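(R)-2-hydroxyglutaryl-CoA dehydratase activating ATPase (Acidaminococcus fermentans, PDB 1HUX) hydrolyses ATP slowly to drive electron transfer from its shared [4Fe-4S] cluster, thereby activating the dehydratase that works on (R)-2-hydroxyglutaryl-CoA in glutamate fermentation. Local coordinates at residues A[6-11]-A[60-65]; A[14-19]-A[241-246]; A[26-31]-A[50-55]; A[92-97]-A[235-240]. All coordinates share one frame; numbering follows the deposited sequence.

Contact 1: A[6-11]-A[60-65]. With ADP (adenosine-5'-diphosphate), chain D.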
# COMPACT_ATOMS: atom_id res chain seq x y z
N LEU A 6 -16.19 -26.62 -21.12
CA LEU A 6 -15.34 -26.40 -19.99
C LEU A 6 -14.87 -24.95 -19.85
O LEU A 6 -14.22 -24.40 -20.75
CB LEU A 6 -14.12 -27.33 -20.09
CG LEU A 6 -13.07 -27.20 -18.98
CD1 LEU A 6 -13.67 -27.68 -17.68
CD2 LEU A 6 -11.84 -27.97 -19.35
N GLY A 7 -15.21 -24.36 -18.70
CA GLY A 7 -14.79 -23.01 -18.38
C GLY A 7 -13.67 -23.11 -17.34
O GLY A 7 -13.82 -23.79 -16.32
N ILE A 8 -12.55 -22.43 -17.62
CA ILE A 8 -11.41 -22.45 -16.72
C ILE A 8 -10.95 -21.04 -16.38
O ILE A 8 -10.47 -20.29 -17.25
CB ILE A 8 -10.20 -23.21 -17.34
CG1 ILE A 8 -10.65 -24.57 -17.85
CG2 ILE A 8 -9.11 -23.41 -16.29
CD1 ILE A 8 -9.59 -25.28 -18.67
N ASP A 9 -11.09 -20.69 -15.11
CA ASP A 9 -10.68 -19.38 -14.60
C ASP A 9 -9.42 -19.53 -13.76
O ASP A 9 -9.49 -19.87 -12.59
CB ASP A 9 -11.80 -18.81 -13.72
CG ASP A 9 -11.52 -17.39 -13.26
OD1 ASP A 9 -12.27 -16.89 -12.39
OD2 ASP A 9 -10.55 -16.77 -13.77
N VAL A 10 -8.26 -19.29 -14.35
CA VAL A 10 -7.02 -19.44 -13.59
C VAL A 10 -6.58 -18.11 -12.97
O VAL A 10 -5.96 -17.28 -13.63
CB VAL A 10 -5.87 -20.08 -14.47
CG1 VAL A 10 -6.11 -19.79 -15.94
CG2 VAL A 10 -4.49 -19.54 -14.06
N GLY A 11 -6.90 -17.92 -11.69
CA GLY A 11 -6.53 -16.69 -11.02
C GLY A 11 -5.14 -16.72 -10.41
O GLY A 11 -4.38 -17.68 -10.61
N ALA A 60 -16.84 -30.26 -25.64
CA ALA A 60 -17.06 -29.71 -26.98
C ALA A 60 -16.11 -28.54 -27.25
O ALA A 60 -15.48 -28.44 -28.30
CB ALA A 60 -18.50 -29.26 -27.10
N PHE A 61 -16.01 -27.64 -26.28
CA PHE A 61 -15.13 -26.50 -26.42
C PHE A 61 -14.57 -26.15 -25.04
O PHE A 61 -15.25 -26.31 -24.02
CB PHE A 61 -15.91 -25.31 -27.00
CG PHE A 61 -15.03 -24.23 -27.59
CD1 PHE A 61 -14.52 -24.36 -28.86
CD2 PHE A 61 -14.73 -23.08 -26.86
CE1 PHE A 61 -13.70 -23.37 -29.43
CE2 PHE A 61 -13.90 -22.07 -27.41
CZ PHE A 61 -13.39 -22.22 -28.70
N THR A 62 -13.32 -25.70 -25.00
CA THR A 62 -12.70 -25.34 -23.74
C THR A 62 -12.24 -23.89 -23.84
O THR A 62 -11.54 -23.50 -24.78
CB THR A 62 -11.51 -26.28 -23.40
OG1 THR A 62 -12.01 -27.58 -23.06
CG2 THR A 62 -10.70 -25.73 -22.23
N LEU A 63 -12.63 -23.10 -22.84
CA LEU A 63 -12.28 -21.70 -22.81
C LEU A 63 -11.65 -21.33 -21.48
O LEU A 63 -12.23 -21.56 -20.42
CB LEU A 63 -13.54 -20.87 -23.04
CG LEU A 63 -13.36 -19.72 -24.03
CD1 LEU A 63 -14.74 -19.23 -24.43
CD2 LEU A 63 -12.50 -18.61 -23.42
N ALA A 64 -10.45 -20.76 -21.55
CA ALA A 64 -9.73 -20.36 -20.36
C ALA A 64 -9.70 -18.85 -20.19
O ALA A 64 -9.64 -18.11 -21.16
CB ALA A 64 -8.31 -20.91 -20.40
N THR A 65 -9.72 -18.41 -18.93
CA THR A 65 -9.69 -17.00 -18.58
C THR A 65 -8.93 -16.83 -17.27
O THR A 65 -8.62 -17.81 -16.59
CB THR A 65 -11.12 -16.44 -18.40
OG1 THR A 65 -11.06 -15.06 -18.03
CG2 THR A 65 -11.87 -17.23 -17.33
PB ADP D . -8.03 -14.89 -8.08
O1B ADP D . -8.69 -13.61 -8.50
O2B ADP D . -8.44 -16.14 -8.91
O3B ADP D . -6.53 -14.77 -7.90
PA ADP D . -10.02 -15.55 -6.20
O1A ADP D . -10.27 -17.03 -6.26
O2A ADP D . -11.03 -14.66 -6.77
O3A ADP D . -8.56 -15.25 -6.76
O5' ADP D . -9.69 -15.17 -4.72
C5' ADP D . -10.64 -15.26 -3.80
C4' ADP D . -10.33 -14.55 -2.54
O4' ADP D . -11.34 -14.88 -1.55
C3' ADP D . -8.90 -14.79 -1.80
O3' ADP D . -8.43 -13.58 -1.16
C2' ADP D . -9.32 -15.91 -0.88
O2' ADP D . -8.54 -16.12 0.34
C1' ADP D . -10.74 -15.49 -0.52
N9 ADP D . -11.58 -16.49 0.17
C8 ADP D . -11.72 -17.77 -0.21
N7 ADP D . -12.50 -18.42 0.53
C5 ADP D . -12.92 -17.51 1.50
C6 ADP D . -13.81 -17.57 2.62
N6 ADP D . -14.47 -18.70 2.98
N1 ADP D . -13.99 -16.43 3.35
C2 ADP D . -13.34 -15.31 3.01
N3 ADP D . -12.49 -15.16 1.97
C4 ADP D . -12.32 -16.30 1.26

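Contact 2: A[14-19]-A[241-246]. With ADP (adenosine-5'-diphosphate), chain D.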
# COMPACT_ATOMS: atom_id res chain seq x y z
N ALA A 14 -6.22 -18.89 -6.96
CA ALA A 14 -6.74 -20.22 -7.21
C ALA A 14 -7.14 -20.38 -8.65
O ALA A 14 -7.18 -19.42 -9.41
CB ALA A 14 -7.93 -20.46 -6.31
N SER A 15 -7.44 -21.62 -9.01
CA SER A 15 -7.87 -21.95 -10.36
C SER A 15 -9.23 -22.62 -10.19
O SER A 15 -9.34 -23.64 -9.49
CB SER A 15 -6.87 -22.90 -11.00
OG SER A 15 -7.06 -22.98 -12.39
N LYS A 16 -10.26 -22.02 -10.79
CA LYS A 16 -11.62 -22.56 -10.70
C LYS A 16 -12.01 -23.13 -12.05
O LYS A 16 -11.55 -22.67 -13.10
CB LYS A 16 -12.63 -21.47 -10.29
CG LYS A 16 -12.59 -21.00 -8.81
CD LYS A 16 -11.34 -20.19 -8.49
CE LYS A 16 -11.20 -18.97 -9.39
NZ LYS A 16 -9.90 -18.27 -9.14
N CYS A 17 -12.87 -24.16 -12.01
CA CYS A 17 -13.33 -24.82 -13.22
C CYS A 17 -14.81 -25.08 -13.20
O CYS A 17 -15.40 -25.40 -12.15
CB CYS A 17 -12.62 -26.15 -13.42
SG CYS A 17 -10.98 -26.05 -14.16
N ILE A 18 -15.40 -24.96 -14.38
CA ILE A 18 -16.82 -25.21 -14.55
C ILE A 18 -17.08 -26.01 -15.83
O ILE A 18 -16.41 -25.81 -16.85
CB ILE A 18 -17.62 -23.89 -14.60
CG1 ILE A 18 -17.74 -23.31 -13.19
CG2 ILE A 18 -19.02 -24.14 -15.19
CD1 ILE A 18 -18.62 -24.14 -12.26
N ILE A 19 -18.04 -26.93 -15.75
CA ILE A 19 -18.45 -27.74 -16.89
C ILE A 19 -19.97 -27.70 -16.93
O ILE A 19 -20.63 -28.03 -15.94
CB ILE A 19 -18.04 -29.23 -16.74
CG1 ILE A 19 -16.52 -29.38 -16.80
CG2 ILE A 19 -18.64 -30.06 -17.86
CD1 ILE A 19 -16.06 -30.83 -16.53
N LEU A 241 -21.93 -19.96 -5.87
CA LEU A 241 -21.12 -19.98 -7.09
C LEU A 241 -20.29 -18.72 -7.29
O LEU A 241 -19.56 -18.60 -8.28
CB LEU A 241 -22.03 -20.16 -8.31
CG LEU A 241 -22.77 -21.49 -8.32
CD1 LEU A 241 -23.77 -21.50 -9.46
CD2 LEU A 241 -21.76 -22.64 -8.45
N ALA A 242 -20.41 -17.79 -6.35
CA ALA A 242 -19.71 -16.52 -6.42
C ALA A 242 -18.28 -16.61 -6.95
O ALA A 242 -17.93 -15.94 -7.92
CB ALA A 242 -19.71 -15.86 -5.06
N GLN A 243 -17.46 -17.45 -6.33
CA GLN A 243 -16.05 -17.59 -6.73
C GLN A 243 -15.83 -18.36 -8.03
O GLN A 243 -14.73 -18.36 -8.58
CB GLN A 243 -15.27 -18.25 -5.59
CG GLN A 243 -13.77 -18.37 -5.84
CD GLN A 243 -13.03 -18.88 -4.61
OE1 GLN A 243 -13.62 -19.53 -3.72
NE2 GLN A 243 -11.73 -18.61 -4.56
N TYR A 244 -16.89 -19.00 -8.52
CA TYR A 244 -16.81 -19.78 -9.74
C TYR A 244 -17.40 -19.01 -10.91
O TYR A 244 -17.63 -19.56 -11.99
CB TYR A 244 -17.57 -21.09 -9.59
CG TYR A 244 -17.03 -22.00 -8.52
CD1 TYR A 244 -17.63 -22.05 -7.25
CD2 TYR A 244 -15.92 -22.81 -8.75
CE1 TYR A 244 -17.13 -22.88 -6.25
CE2 TYR A 244 -15.41 -23.64 -7.76
CZ TYR A 244 -16.02 -23.67 -6.51
OH TYR A 244 -15.51 -24.47 -5.51
N ASN A 245 -17.66 -17.73 -10.70
CA ASN A 245 -18.26 -16.90 -11.74
C ASN A 245 -17.37 -16.77 -12.96
O ASN A 245 -17.81 -16.96 -14.08
CB ASN A 245 -18.56 -15.51 -11.18
CG ASN A 245 -19.51 -14.72 -12.07
OD1 ASN A 245 -19.93 -13.61 -11.74
ND2 ASN A 245 -19.84 -15.30 -13.21
N GLY A 246 -16.10 -16.46 -12.75
CA GLY A 246 -15.21 -16.31 -13.88
C GLY A 246 -15.18 -17.55 -14.75
O GLY A 246 -15.13 -17.48 -15.98
PB ADP D . -8.03 -14.89 -8.08
O1B ADP D . -8.69 -13.61 -8.50
O2B ADP D . -8.44 -16.14 -8.91
O3B ADP D . -6.53 -14.77 -7.90
PA ADP D . -10.02 -15.55 -6.20
O1A ADP D . -10.27 -17.03 -6.26
O2A ADP D . -11.03 -14.66 -6.77
O3A ADP D . -8.56 -15.25 -6.76
O5' ADP D . -9.69 -15.17 -4.72
C5' ADP D . -10.64 -15.26 -3.80
C4' ADP D . -10.33 -14.55 -2.54
O4' ADP D . -11.34 -14.88 -1.55
C3' ADP D . -8.90 -14.79 -1.80
O3' ADP D . -8.43 -13.58 -1.16
C2' ADP D . -9.32 -15.91 -0.88
O2' ADP D . -8.54 -16.12 0.34
C1' ADP D . -10.74 -15.49 -0.52
N9 ADP D . -11.58 -16.49 0.17
C8 ADP D . -11.72 -17.77 -0.21
N7 ADP D . -12.50 -18.42 0.53
C5 ADP D . -12.92 -17.51 1.50
C6 ADP D . -13.81 -17.57 2.62
N6 ADP D . -14.47 -18.70 2.98
N1 ADP D . -13.99 -16.43 3.35
C2 ADP D . -13.34 -15.31 3.01
N3 ADP D . -12.49 -15.16 1.97
C4 ADP D . -12.32 -16.30 1.26

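Contact 3: A[26-31]-A[50-55]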
# COMPACT_ATOMS: atom_id res chain seq x y z
N ILE A 26 -25.07 -26.45 -14.69
CA ILE A 26 -23.73 -26.76 -14.20
C ILE A 26 -23.69 -28.23 -13.79
O ILE A 26 -24.52 -28.67 -12.98
CB ILE A 26 -23.35 -25.88 -12.98
CG1 ILE A 26 -23.37 -24.40 -13.39
CG2 ILE A 26 -21.99 -26.28 -12.44
CD1 ILE A 26 -22.97 -23.47 -12.28
N VAL A 27 -22.76 -28.99 -14.35
CA VAL A 27 -22.67 -30.40 -14.00
C VAL A 27 -21.60 -30.61 -12.94
O VAL A 27 -21.74 -31.46 -12.06
CB VAL A 27 -22.37 -31.29 -15.25
CG1 VAL A 27 -23.55 -31.20 -16.26
CG2 VAL A 27 -21.06 -30.86 -15.90
N ALA A 28 -20.55 -29.81 -13.00
CA ALA A 28 -19.49 -29.94 -12.02
C ALA A 28 -18.57 -28.73 -12.02
O ALA A 28 -18.44 -28.02 -13.03
CB ALA A 28 -18.68 -31.20 -12.30
N LYS A 29 -17.93 -28.51 -10.87
CA LYS A 29 -17.00 -27.39 -10.70
C LYS A 29 -15.85 -27.85 -9.84
O LYS A 29 -15.93 -28.88 -9.17
CB LYS A 29 -17.68 -26.22 -10.00
CG LYS A 29 -18.23 -26.54 -8.62
CD LYS A 29 -18.42 -25.27 -7.83
CE LYS A 29 -19.10 -25.54 -6.52
NZ LYS A 29 -20.50 -25.97 -6.80
N SER A 30 -14.77 -27.08 -9.83
CA SER A 30 -13.63 -27.43 -9.01
C SER A 30 -12.82 -26.18 -8.66
O SER A 30 -12.96 -25.13 -9.30
CB SER A 30 -12.77 -28.48 -9.73
OG SER A 30 -11.90 -27.91 -10.68
N LEU A 31 -11.98 -26.30 -7.64
CA LEU A 31 -11.15 -25.19 -7.19
C LEU A 31 -9.86 -25.72 -6.60
O LEU A 31 -9.88 -26.55 -5.69
CB LEU A 31 -11.93 -24.39 -6.14
CG LEU A 31 -11.27 -23.23 -5.39
CD1 LEU A 31 -10.39 -22.37 -6.28
CD2 LEU A 31 -12.37 -22.41 -4.80
N GLU A 50 -13.09 -35.33 -13.25
CA GLU A 50 -13.37 -36.44 -12.35
C GLU A 50 -14.73 -36.31 -11.72
O GLU A 50 -15.57 -37.20 -11.83
CB GLU A 50 -12.31 -36.53 -11.26
CG GLU A 50 -11.00 -37.12 -11.73
CD GLU A 50 -10.11 -37.51 -10.58
OE1 GLU A 50 -9.75 -36.61 -9.78
OE2 GLU A 50 -9.77 -38.71 -10.47
N ASN A 51 -14.95 -35.18 -11.06
CA ASN A 51 -16.23 -34.93 -10.40
C ASN A 51 -17.38 -35.21 -11.35
O ASN A 51 -18.40 -35.77 -10.94
CB ASN A 51 -16.29 -33.47 -9.92
CG ASN A 51 -15.26 -33.15 -8.85
OD1 ASN A 51 -15.20 -33.81 -7.81
ND2 ASN A 51 -14.46 -32.12 -9.09
N ALA A 52 -17.19 -34.85 -12.61
CA ALA A 52 -18.21 -35.03 -13.65
C ALA A 52 -18.24 -36.42 -14.26
O ALA A 52 -19.25 -36.84 -14.82
CB ALA A 52 -18.00 -33.99 -14.75
N HIS A 53 -17.13 -37.14 -14.15
CA HIS A 53 -17.01 -38.49 -14.69
C HIS A 53 -16.90 -38.44 -16.20
O HIS A 53 -17.57 -39.20 -16.89
CB HIS A 53 -18.22 -39.36 -14.32
CG HIS A 53 -18.46 -39.48 -12.85
ND1 HIS A 53 -17.50 -39.94 -11.98
CD2 HIS A 53 -19.55 -39.18 -12.10
CE1 HIS A 53 -17.98 -39.92 -10.75
NE2 HIS A 53 -19.22 -39.46 -10.80
N MET A 54 -16.07 -37.53 -16.71
CA MET A 54 -15.89 -37.41 -18.15
C MET A 54 -14.44 -37.15 -18.46
O MET A 54 -13.64 -36.87 -17.57
CB MET A 54 -16.75 -36.29 -18.71
CG MET A 54 -18.18 -36.35 -18.23
SD MET A 54 -19.22 -35.09 -18.95
CE MET A 54 -18.35 -33.66 -18.43
N LYS A 55 -14.10 -37.27 -19.74
CA LYS A 55 -12.72 -37.03 -20.13
C LYS A 55 -12.63 -35.73 -20.92
O LYS A 55 -13.61 -35.26 -21.51
CB LYS A 55 -12.18 -38.21 -20.95
CG LYS A 55 -12.02 -39.50 -20.16
CD LYS A 55 -12.87 -40.61 -20.74
CE LYS A 55 -12.78 -41.86 -19.90
NZ LYS A 55 -13.70 -42.91 -20.42

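Contact 4: A[92-97]-A[235-240]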
# COMPACT_ATOMS: atom_id res chain seq x y z
N PHE A 92 -25.78 -15.17 -16.12
CA PHE A 92 -26.33 -16.52 -16.04
C PHE A 92 -26.95 -16.74 -14.66
O PHE A 92 -27.96 -17.42 -14.53
CB PHE A 92 -25.22 -17.55 -16.28
CG PHE A 92 -25.70 -18.98 -16.23
CD1 PHE A 92 -26.14 -19.62 -17.39
CD2 PHE A 92 -25.75 -19.67 -15.02
CE1 PHE A 92 -26.64 -20.94 -17.34
CE2 PHE A 92 -26.25 -20.98 -14.96
CZ PHE A 92 -26.69 -21.61 -16.12
N ILE A 93 -26.34 -16.15 -13.63
CA ILE A 93 -26.85 -16.31 -12.27
C ILE A 93 -27.94 -15.29 -11.93
O ILE A 93 -28.96 -15.62 -11.31
CB ILE A 93 -25.71 -16.15 -11.23
CG1 ILE A 93 -24.47 -16.93 -11.67
CG2 ILE A 93 -26.16 -16.65 -9.88
CD1 ILE A 93 -23.28 -16.67 -10.78
N TRP A 94 -27.71 -14.04 -12.33
CA TRP A 94 -28.67 -12.97 -12.06
C TRP A 94 -28.95 -12.26 -13.37
O TRP A 94 -28.12 -11.48 -13.86
CB TRP A 94 -28.08 -11.98 -11.06
CG TRP A 94 -27.66 -12.58 -9.75
CD1 TRP A 94 -28.48 -12.95 -8.71
CD2 TRP A 94 -26.32 -12.83 -9.31
NE1 TRP A 94 -27.72 -13.43 -7.66
CE2 TRP A 94 -26.40 -13.36 -8.00
CE3 TRP A 94 -25.06 -12.67 -9.91
CZ2 TRP A 94 -25.26 -13.72 -7.27
CZ3 TRP A 94 -23.92 -13.03 -9.18
CH2 TRP A 94 -24.04 -13.55 -7.87
N PRO A 95 -30.12 -12.53 -13.96
CA PRO A 95 -30.55 -11.93 -15.23
C PRO A 95 -30.52 -10.40 -15.27
O PRO A 95 -30.17 -9.80 -16.29
CB PRO A 95 -31.96 -12.47 -15.42
CG PRO A 95 -31.90 -13.80 -14.68
CD PRO A 95 -31.14 -13.46 -13.44
N ASN A 96 -30.86 -9.77 -14.16
CA ASN A 96 -30.91 -8.31 -14.10
C ASN A 96 -29.65 -7.59 -13.64
O ASN A 96 -29.70 -6.41 -13.27
CB ASN A 96 -32.08 -7.89 -13.23
CG ASN A 96 -33.39 -8.48 -13.72
OD1 ASN A 96 -33.67 -8.46 -14.92
ND2 ASN A 96 -34.19 -9.01 -12.79
N VAL A 97 -28.53 -8.29 -13.65
CA VAL A 97 -27.29 -7.65 -13.23
C VAL A 97 -27.01 -6.51 -14.17
O VAL A 97 -27.42 -6.53 -15.33
CB VAL A 97 -26.07 -8.61 -13.30
CG1 VAL A 97 -26.21 -9.68 -12.27
CG2 VAL A 97 -25.95 -9.22 -14.70
N GLU A 235 -29.05 -3.15 -2.34
CA GLU A 235 -28.85 -4.58 -2.14
C GLU A 235 -27.67 -5.10 -2.95
O GLU A 235 -27.50 -4.74 -4.12
CB GLU A 235 -30.08 -5.37 -2.57
CG GLU A 235 -31.14 -5.51 -1.52
CD GLU A 235 -32.32 -6.31 -2.03
OE1 GLU A 235 -33.04 -5.81 -2.93
OE2 GLU A 235 -32.53 -7.44 -1.54
N ILE A 236 -26.84 -5.92 -2.31
CA ILE A 236 -25.71 -6.53 -2.98
C ILE A 236 -26.01 -8.03 -2.93
O ILE A 236 -26.14 -8.62 -1.85
CB ILE A 236 -24.37 -6.27 -2.26
CG1 ILE A 236 -24.10 -4.76 -2.16
CG2 ILE A 236 -23.24 -6.94 -3.04
CD1 ILE A 236 -23.83 -4.05 -3.48
N LYS A 237 -26.15 -8.64 -4.11
CA LYS A 237 -26.46 -10.06 -4.20
C LYS A 237 -25.20 -10.89 -4.34
O LYS A 237 -24.13 -10.39 -4.73
CB LYS A 237 -27.37 -10.32 -5.41
CG LYS A 237 -28.59 -9.43 -5.44
CD LYS A 237 -29.61 -9.93 -6.44
CE LYS A 237 -30.90 -9.15 -6.29
NZ LYS A 237 -32.04 -9.80 -7.00
N THR A 238 -25.33 -12.16 -3.99
CA THR A 238 -24.22 -13.10 -4.08
C THR A 238 -24.80 -14.51 -3.92
O THR A 238 -25.88 -14.68 -3.34
CB THR A 238 -23.16 -12.82 -2.99
OG1 THR A 238 -21.96 -13.57 -3.26
CG2 THR A 238 -23.72 -13.17 -1.60
N SER A 239 -24.11 -15.50 -4.45
CA SER A 239 -24.55 -16.90 -4.35
C SER A 239 -23.32 -17.76 -4.12
O SER A 239 -22.18 -17.28 -4.26
CB SER A 239 -25.26 -17.36 -5.63
OG SER A 239 -24.34 -17.90 -6.57
N PRO A 240 -23.53 -19.03 -3.76
CA PRO A 240 -22.43 -19.98 -3.51
C PRO A 240 -21.41 -20.01 -4.65
O PRO A 240 -20.19 -20.06 -4.43
CB PRO A 240 -23.17 -21.30 -3.36
CG PRO A 240 -24.49 -20.88 -2.74
CD PRO A 240 -24.84 -19.67 -3.56

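Contact 1: A[6-11]-A[60-65]
Leu6 and Thr62 sit side by side on neighbouring parallel strands, 6-10 and 61-65, whose axes approach to 4.6 Å at an angle of only 16°. Five backbone hydrogen bonds establish the pairing. Leu6 takes part in two of them, through its N to Phe61 O and through its O, which accepts Leu63 N at 2.9 Å and 174° at the hydrogen. Ile8 likewise bonds through both N and O, to Leu63 O and Thr65 N, and the series finishes with Val10 N on Thr65 O at 2.7 Å. The side chain of Leu6 can be followed outward. Its CB lies 3.7 Å from Thr62 OG1. With CG anti to the backbone N (chi1 178°), the branch CD2 runs alongside Thr62, 3.8 Å from its CG2, while CD1 turns to strand 14-21. Further along the same face, Ile8 CD1 also comes to within 3.8 Å of Thr62 CG2, beside Leu6 CD2, and Ile8 CB lies 4.3 Å from Ala64 CB. The opposite face, with Leu63 and Asp9, meets helix 245-257, and Thr65 OG1 is bonded to Met80 O. Strand 6-10 then runs on into Gly11 at the ADP pocket. The chemistry is thus divided: main-chain amides supply the polar bonds that fix the register, while the face of Leu6, Ile8, Thr62 and Ala64 is closed mainly by aliphatic carbon, with Thr62 OG1 lying against Leu6.

Contact 2: A[14-19]-A[241-246]
Lys16 and Gln243 approach the ADP from the two segments and meet on one of its oxygens. No hydrogen bond joins the segments directly; their polar ends meet through the nucleotide. Gln243 NE2 donates to ADP O1A at 2.7 Å and 165°, and Lys16 NZ donates to the same O1A at 3.2 Å; NZ also lies near ADP O2B on the other phosphate, a position to be read with caution at this resolution. A further bond, from Lys16 NZ to Ala14 O at 3.0 Å, reaches that carbonyl from above its plane rather than along a lone pair. The Lys16 chain gets there by bending at chi2 and chi3 (70° and 57°), curling back along its own strand. The remaining contacts are van der Waals. Lys16 CG sits 3.4 Å from Gln243 O and 3.8 Å from Tyr244 CD2, crossing the ring obliquely, and Lys16 CD lies 4.0 Å from Gln243 CG. Next along the strand, Ile18 CD1 approaches Tyr244 CB to 4.2 Å. With an alanine in place of Lys16, ADP O1A would probably lose one of its two donors, and Tyr244 CD2 the aliphatic chain beside it. A phosphate-binding hairpin, formed by the first two strands and met here by the residues leading into helix 245-257, is characteristic of the actin-fold ATPases, and Ser12 and Thr13 at its turn add further bonds to ADP.

Contact 3: A[26-31]-A[50-55]
In the beta-alpha-beta crossover that links strand 25-33 to strand 61-65 in the first actin-fold sheet, Ala28 on the strand packs against Ala52 in the last turn of helix 40-52. The evidence for close approach is the CA pairing of these two alanines, 5.5 Å apart, with their CB methyls at 3.8 Å. Small residues on both sides let the helix end settle near the strand. Strand 25-33 is an edge strand of its sheet within this chain, and just here it carries a classic beta bulge: Val27 and Ala28 both face Ile19 of strand 14-21, and Ala28 CB points to the helix. The helix finishes in a Schellman motif at His53, whose phi is positive (73°), and the chain then turns off toward Met54. Asn51 provides the remaining contact. Its CB lies 4.1 Å from Ala28 CB, and with CG anti to its carbonyl carbon (chi1 -65°) the amide is carried along the strand to Lys29 and Ser30. The hydroxyl of Ser30 is held elsewhere, by a hydrogen bond to Ser44 O, about two turns earlier in the helix. No hydrogen bond crosses between the segments; Asn51 ND2 stands 3.6 Å from Lys29 O and 4.1 Å from Ser30 CB.

Contact 4: A[92-97]-A[235-240]
The amide N of Val97 donates to Trp94 O at 3.2 Å, closing a type I beta turn after helix 82-93; the first residue of the turn, Trp94, meets Lys237 and Ser239. In the actin fold the end of that helix lies beside the short, weakly bonded edge strand 236-237 of the second sheet, as the chain leaves the first half for strand 99-104. The indole is sandwiched. Over the centre of one face lies the CG2 methyl of its own neighbour Ile93, 3.7 Å above the plane. Lys237 CB stands over the opposite face, nearer the rim: it is 4.3 Å from the centroid of the five-membered ring and 28° off its normal, an off-centre CH-pi contact. Lys237, extended beyond CG, slides past the ring in the opposite direction, with CD 3.9 Å from Trp94 CD1, and its NZ goes on to a salt bridge with Asp211. At the ring's edge, Trp94 CZ2 comes 3.5 Å from Ser239 N, which lies near the indole plane. Replacing Trp94 with an alanine would probably open a gap between Ile93 and Lys237 and leave Lys237 CB and CD without their ring, although NZ would still have Asp211. The hydroxyl of Ser239, in a weak bond with Leu241 N, is turned to the helix: its OG lies 4.0 Å from Ile93 CG2.

In the fold
From the N terminus, strand 4-10 and strand 14-21 run antiparallel as a hairpin, and each then awaits a distant partner. Contact 3 closes first, over the short loop from strand 25-33 to helix 40-52, and falls within the longer loop that contact 1 completes at strand 61-65. Contact 4, entirely after contact 1, brings the end of helix 82-93 to strand 236-237 of the second sheet. Contact 2 closes last, at 241-246; its loop encloses contacts 3 and 4 and crosses that of contact 1. Backbone bonds such as Gly7 to Ile18 and Ile19 to Val27 join contacts 1, 2 and 3 through one sheet, with contacts 1 and 2 both reaching ADP.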